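Local coordinates for protein putative N-acetylmuramoyl-L-alanine amidase (Neisseria meningitidis MC58, PDB 3CZX) that probably cleaves, as a zinc-dependent amidase, the link between N-acetylmuramoyl residues and L-amino acid residues in cell-wall glycopeptides, at residues N80-K85 and F148-T153; G89-S94 and V143-F148. All coordinates share one frame; numbering follows the deposited sequence.

Interaction 1. Residues N80-K85 and F148-T153; sequences NAAANK and FISNDT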
loop_
_atom_site.group_PDB
_atom_site.type_symbol
_atom_site.label_atom_id
_atom_site.label_comp_id
_atom_site.label_asym_id
_atom_site.label_seq_id
_atom_site.Cartn_x
_atom_site.Cartn_y
_atom_site.Cartn_z
ATOM N N ASN A 80 -8.415 15.848 -1.943
ATOM C CA ASN A 80 -8.725 17.245 -2.146
ATOM C C ASN A 80 -7.434 18.005 -2.437
ATOM O O ASN A 80 -6.346 17.454 -2.334
ATOM C CB ASN A 80 -9.496 17.818 -0.959
ATOM C CG ASN A 80 -10.590 18.772 -1.392
ATOM O OD1 ASN A 80 -10.426 19.517 -2.380
ATOM N ND2 ASN A 80 -11.716 18.753 -0.673
ATOM N N ALA A 81 -7.558 19.243 -2.892
ATOM C CA ALA A 81 -6.410 20.075 -3.185
ATOM C C ALA A 81 -6.865 21.538 -3.188
ATOM O O ALA A 81 -7.963 21.835 -3.646
ATOM C CB ALA A 81 -5.828 19.724 -4.541
ATOM N N ALA A 82 -6.004 22.418 -2.707
ATOM C CA ALA A 82 -6.212 23.867 -2.762
ATOM C C ALA A 82 -4.872 24.558 -2.972
ATOM O O ALA A 82 -3.803 24.038 -2.595
ATOM C CB ALA A 82 -6.845 24.371 -1.500
ATOM N N ALA A 83 -4.931 25.742 -3.587
ATOM C CA ALA A 83 -3.749 26.597 -3.651
ATOM C C ALA A 83 -3.331 27.001 -2.228
ATOM O O ALA A 83 -2.144 27.164 -1.935
ATOM C CB ALA A 83 -4.027 27.818 -4.529
ATOM N N ASN A 84 -4.308 27.134 -1.343
ATOM C CA ASN A 84 -4.052 27.418 0.059
ATOM C C ASN A 84 -3.585 26.148 0.758
ATOM O O ASN A 84 -4.407 25.271 1.061
ATOM C CB ASN A 84 -5.316 27.909 0.756
ATOM C CG ASN A 84 -5.131 28.084 2.253
ATOM O OD1 ASN A 84 -4.042 27.873 2.815
ATOM N ND2 ASN A 84 -6.214 28.481 2.923
ATOM N N LYS A 85 -2.285 26.083 1.043
ATOM C CA LYS A 85 -1.677 24.856 1.574
ATOM C C LYS A 85 -1.957 24.617 3.056
ATOM O O LYS A 85 -1.432 23.663 3.630
ATOM C CB LYS A 85 -0.183 24.833 1.268
ATOM C CG LYS A 85 0.113 24.558 -0.176
ATOM C CD LYS A 85 1.616 24.473 -0.433
ATOM C CE LYS A 85 2.236 23.210 0.175
ATOM N NZ LYS A 85 1.634 21.964 -0.371
ATOM N N PHE A 148 -6.530 16.798 2.043
ATOM C CA PHE A 148 -5.973 17.653 1.012
ATOM C C PHE A 148 -4.536 17.224 0.799
ATOM O O PHE A 148 -3.712 17.336 1.708
ATOM C CB PHE A 148 -5.993 19.110 1.477
ATOM C CG PHE A 148 -7.332 19.776 1.378
ATOM C CD1 PHE A 148 -7.565 20.756 0.429
ATOM C CD2 PHE A 148 -8.360 19.423 2.244
ATOM C CE1 PHE A 148 -8.808 21.352 0.339
ATOM C CE2 PHE A 148 -9.608 20.024 2.145
ATOM C CZ PHE A 148 -9.816 20.995 1.195
ATOM N N ILE A 149 -4.225 16.783 -0.420
ATOM C CA ILE A 149 -2.879 16.405 -0.776
ATOM C C ILE A 149 -1.947 17.601 -0.687
ATOM O O ILE A 149 -0.732 17.433 -0.494
ATOM C CB ILE A 149 -2.821 15.762 -2.169
ATOM C CG1 ILE A 149 -1.535 14.974 -2.343
ATOM C CG2 ILE A 149 -3.023 16.810 -3.300
ATOM C CD1 ILE A 149 -1.451 14.250 -3.675
ATOM N N SER A 150 -2.541 18.780 -0.840
ATOM C CA SER A 150 -1.816 20.057 -0.737
ATOM C C SER A 150 -1.452 20.457 0.701
ATOM O O SER A 150 -0.648 21.371 0.917
ATOM C CB SER A 150 -2.625 21.138 -1.450
ATOM O OG SER A 150 -3.949 21.119 -1.009
ATOM N N ASN A 151 -2.035 19.803 1.713
ATOM C CA ASN A 151 -1.683 20.024 3.088
ATOM C C ASN A 151 -0.501 19.144 3.499
ATOM O O ASN A 151 -0.676 17.954 3.706
ATOM C CB ASN A 151 -2.896 19.766 3.996
ATOM C CG ASN A 151 -2.679 20.280 5.391
ATOM O OD1 ASN A 151 -1.796 19.817 6.128
ATOM N ND2 ASN A 151 -3.442 21.294 5.764
ATOM N N ASP A 152 0.709 19.706 3.564
ATOM C CA ASP A 152 1.880 18.882 3.809
ATOM C C ASP A 152 1.809 18.060 5.107
ATOM O O ASP A 152 2.258 16.887 5.152
ATOM C CB ASP A 152 3.164 19.732 3.862
ATOM C CG ASP A 152 3.503 20.373 2.559
ATOM O OD1 ASP A 152 2.919 20.058 1.501
ATOM O OD2 ASP A 152 4.426 21.217 2.594
ATOM N N THR A 153 1.302 18.674 6.171
ATOM C CA THR A 153 1.178 18.045 7.491
ATOM C C THR A 153 0.172 16.893 7.442
ATOM O O THR A 153 0.474 15.773 7.898
ATOM C CB THR A 153 0.763 19.080 8.580
ATOM O OG1 THR A 153 1.855 20.006 8.760
ATOM C CG2 THR A 153 0.459 18.385 9.919
HETATM O O HOH W 1 -4.287 22.498 1.369
HETATM O O HOH W 2 0.959 22.708 3.843
#
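N80 lies flat on the phenyl ring of F148, its amide plane and the ring plane only 5° apart. Here the loop after strand 73-77 meets the turn that leads into helix 152-177, in the Amidase_3 domain. F148 to N151 form a type I beta turn, closed by N151 N to F148 O. N80 CB sits over the ring centre, 3.5 Å from the centroid, as a CH-pi contact. The amide carries on across the same face, with ND2 3.5 Å from F148 CZ. N80 OD1 turns back to accept the N-H of A81 in its carbonyl plane, on a lone pair, which probably helps hold the amide flat. A82 N lies at the ring edge.

The backbones join through a single bridge. I149 N donates to N80 O at 2.9 Å, from above the carbonyl plane. S150 OG accepts the N-H of A82 at 3.0 Å. It stands between its own backbone N and carbonyl carbon (chi1 50°), facing A82. It also donates to a water that bonds N84 O.

K85 closes the far end. Its chain bends at chi3 and chi4. NZ donates to S150 O at 2.7 Å and forms a salt bridge with D152 OD1, met from above the carboxylate plane. D152 OD1 also binds N21. N151 caps helix 152-177: its OD1 accepts D154 N, while ND2 bonds A87 O. The zinc ligand E26 lies beside I149, about 4 Å between side chains. A second water donates to K85 O at 2.6 Å and accepts the N-H of D152 at 3.0 Å.

Interaction 2. Residues G89-S94 and V143-F148; sequences GIEALS and VFEPFF
A92 pairs with F144 at the middle of an antiparallel strand pair, 91-94 against 143-145, in the central six-stranded mixed sheet of the Amidase_3 domain. The two short strands have 168° between their N-to-C directions. A92-F144 is a non-hydrogen-bonded pair. The hydrogen-bonded pairs E91-E145 and L93-V143 flank it, each with two backbone bonds.

The side chains divide by face. A92 and F144 share one face with I90 beside them, packed against helix 99-113. F144 has CG anti to its backbone N (chi1 -170°), and this swings the ring toward the neighbouring strand. F144 CD1 then meets A92 CB at 3.8 Å. I90 CG2 comes to the ring edge, 3.9 Å from F144 CE1, and the two side chains run side by side. P146 CG lies over one face of the ring, offset toward its rim. V109 of helix 99-113 touches both I90 and F144.

The other face carries L93, V143, E91 and E145. L93 CB and V143 CB meet at 4.2 Å, and helix 134-138 packs on both residues. E91 and E145 are both extended beyond CG and point the same way. Their carboxylates are turned 81° apart, with E91 OE2 and E145 OE2 4.1 Å from each other. E91 OE1 forms salt bridges with K124 and R118, which probably help fix the E91 carboxylate. E145 lies about 5 Å, side chain to ion, from the bound zinc, and its side chain is near the ligands H78 and E26.

Beyond the strands, G89 continues the contact at the F148 ring edge, where its O lies 3.6 Å from F148 CE2. One water donates to both G89 O and E145 O, at 2.9 Å and 2.8 Å.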
loop_
_atom_site.group_PDB
_atom_site.type_symbol
_atom_site.label_atom_id
_atom_site.label_comp_id
_atom_site.label_asym_id
_atom_site.label_seq_id
_atom_site.Cartn_x
_atom_site.Cartn_y
_atom_site.Cartn_z
ATOM N N GLY A 89 -9.180 19.067 5.874
ATOM C CA GLY A 89 -10.395 18.419 6.379
ATOM C C GLY A 89 -10.902 17.364 5.417
ATOM O O GLY A 89 -10.403 17.222 4.306
ATOM N N ILE A 90 -11.973 16.707 5.859
ATOM C CA ILE A 90 -12.552 15.531 5.255
ATOM C C ILE A 90 -13.886 15.855 4.649
ATOM O O ILE A 90 -14.733 16.448 5.303
ATOM C CB ILE A 90 -12.854 14.492 6.370
ATOM C CG1 ILE A 90 -11.566 14.018 7.058
ATOM C CG2 ILE A 90 -13.670 13.303 5.809
ATOM C CD1 ILE A 90 -11.822 13.444 8.458
ATOM N N GLU A 91 -14.098 15.398 3.426
ATOM C CA GLU A 91 -15.421 15.482 2.863
ATOM C C GLU A 91 -15.699 14.394 1.853
ATOM O O GLU A 91 -14.795 13.791 1.264
ATOM C CB GLU A 91 -15.683 16.861 2.295
ATOM C CG GLU A 91 -14.855 17.269 1.117
ATOM C CD GLU A 91 -15.124 18.726 0.677
ATOM O OE1 GLU A 91 -15.281 19.627 1.521
ATOM O OE2 GLU A 91 -15.211 18.940 -0.532
ATOM N N ALA A 92 -16.990 14.163 1.664
ATOM C CA ALA A 92 -17.490 13.148 0.737
ATOM C C ALA A 92 -18.693 13.756 0.052
ATOM O O ALA A 92 -19.594 14.271 0.740
ATOM C CB ALA A 92 -17.888 11.904 1.492
ATOM N N LEU A 93 -18.673 13.720 -1.280
ATOM C CA LEU A 93 -19.670 14.346 -2.126
ATOM C C LEU A 93 -20.588 13.270 -2.634
ATOM O O LEU A 93 -20.120 12.312 -3.216
ATOM C CB LEU A 93 -18.982 15.001 -3.330
ATOM C CG LEU A 93 -19.835 15.702 -4.352
ATOM C CD1 LEU A 93 -20.326 17.022 -3.713
ATOM C CD2 LEU A 93 -19.045 15.950 -5.718
ATOM N N SER A 94 -21.906 13.412 -2.435
ATOM C CA SER A 94 -22.823 12.443 -3.021
ATOM C C SER A 94 -24.218 13.036 -3.048
ATOM O O SER A 94 -24.407 14.170 -2.651
ATOM C CB SER A 94 -22.800 11.145 -2.222
ATOM O OG SER A 94 -23.435 10.062 -2.883
ATOM N N VAL A 143 -17.958 10.382 -3.881
ATOM C CA VAL A 143 -16.596 10.855 -4.146
ATOM C C VAL A 143 -16.019 11.223 -2.801
ATOM O O VAL A 143 -16.382 12.246 -2.217
ATOM C CB VAL A 143 -16.598 12.055 -5.124
ATOM C CG1 VAL A 143 -15.193 12.706 -5.244
ATOM C CG2 VAL A 143 -17.130 11.612 -6.467
ATOM N N PHE A 144 -15.120 10.364 -2.294
ATOM C CA PHE A 144 -14.565 10.532 -0.943
ATOM C C PHE A 144 -13.195 11.173 -1.004
ATOM O O PHE A 144 -12.296 10.623 -1.645
ATOM C CB PHE A 144 -14.514 9.156 -0.233
ATOM C CG PHE A 144 -14.189 9.203 1.239
ATOM C CD1 PHE A 144 -14.547 10.265 2.030
ATOM C CD2 PHE A 144 -13.553 8.124 1.843
ATOM C CE1 PHE A 144 -14.268 10.271 3.402
ATOM C CE2 PHE A 144 -13.287 8.139 3.178
ATOM C CZ PHE A 144 -13.624 9.197 3.961
ATOM N N GLU A 145 -13.064 12.308 -0.325
ATOM C CA GLU A 145 -11.824 13.069 -0.240
ATOM C C GLU A 145 -11.423 13.210 1.211
ATOM O O GLU A 145 -11.680 14.211 1.865
ATOM C CB GLU A 145 -12.005 14.432 -0.895
ATOM C CG GLU A 145 -12.397 14.329 -2.345
ATOM C CD GLU A 145 -12.432 15.669 -3.011
ATOM O OE1 GLU A 145 -11.373 16.191 -3.384
ATOM O OE2 GLU A 145 -13.527 16.204 -3.146
ATOM N N PRO A 146 -10.755 12.195 1.733
ATOM C CA PRO A 146 -10.401 12.250 3.156
ATOM C C PRO A 146 -9.430 13.363 3.567
ATOM O O PRO A 146 -9.455 13.745 4.732
ATOM C CB PRO A 146 -9.781 10.882 3.424
ATOM C CG PRO A 146 -9.981 10.080 2.277
ATOM C CD PRO A 146 -10.402 10.920 1.105
ATOM N N PHE A 147 -8.595 13.855 2.658
ATOM C CA PHE A 147 -7.642 14.910 3.021
ATOM C C PHE A 147 -7.179 15.670 1.779
ATOM O O PHE A 147 -7.402 15.220 0.675
ATOM C CB PHE A 147 -6.424 14.343 3.795
ATOM C CG PHE A 147 -5.537 13.464 2.961
ATOM C CD1 PHE A 147 -4.414 13.951 2.340
ATOM C CD2 PHE A 147 -5.868 12.144 2.754
ATOM C CE1 PHE A 147 -3.623 13.125 1.538
ATOM C CE2 PHE A 147 -5.075 11.307 1.989
ATOM C CZ PHE A 147 -3.970 11.817 1.356
ATOM N N PHE A 148 -6.530 16.798 2.043
ATOM C CA PHE A 148 -5.973 17.653 1.012
ATOM C C PHE A 148 -4.536 17.224 0.799
ATOM O O PHE A 148 -3.712 17.336 1.708
ATOM C CB PHE A 148 -5.993 19.110 1.477
ATOM C CG PHE A 148 -7.332 19.776 1.378
ATOM C CD1 PHE A 148 -7.565 20.756 0.429
ATOM C CD2 PHE A 148 -8.360 19.423 2.244
ATOM C CE1 PHE A 148 -8.808 21.352 0.339
ATOM C CE2 PHE A 148 -9.608 20.024 2.145
ATOM C CZ PHE A 148 -9.816 20.995 1.195
HETATM O O HOH W 3 -8.314 15.890 6.216
HETATM O O HOH W 4 -6.703 17.547 4.868
HETATM O O HOH W 5 -11.351 16.947 1.621
#

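Interaction 2 is buried near the chain centre; interaction 1 is partly buried, its centre about 17 Å from the centre of the chain. Interaction 2 joins two neighbouring strands of the main sheet by regular backbone pairing and apolar side chains. Interaction 1 joins two irregular segments by one backbone bridge, side-chain hydrogen bonds, a salt bridge and waters. F148 belongs to both: 143-148 leads from strand 142-145 into the turn before helix 152-177. N80 of interaction 1 also reaches interaction 2: N80 N is probably hydrogen-bonded to F147 O at 2.9 Å, its ND2 packs near E91 OE2, and its CA meets E145 OE1. Both contacts approach the zinc site, through I149 in 148-153 and E145 in 143-148.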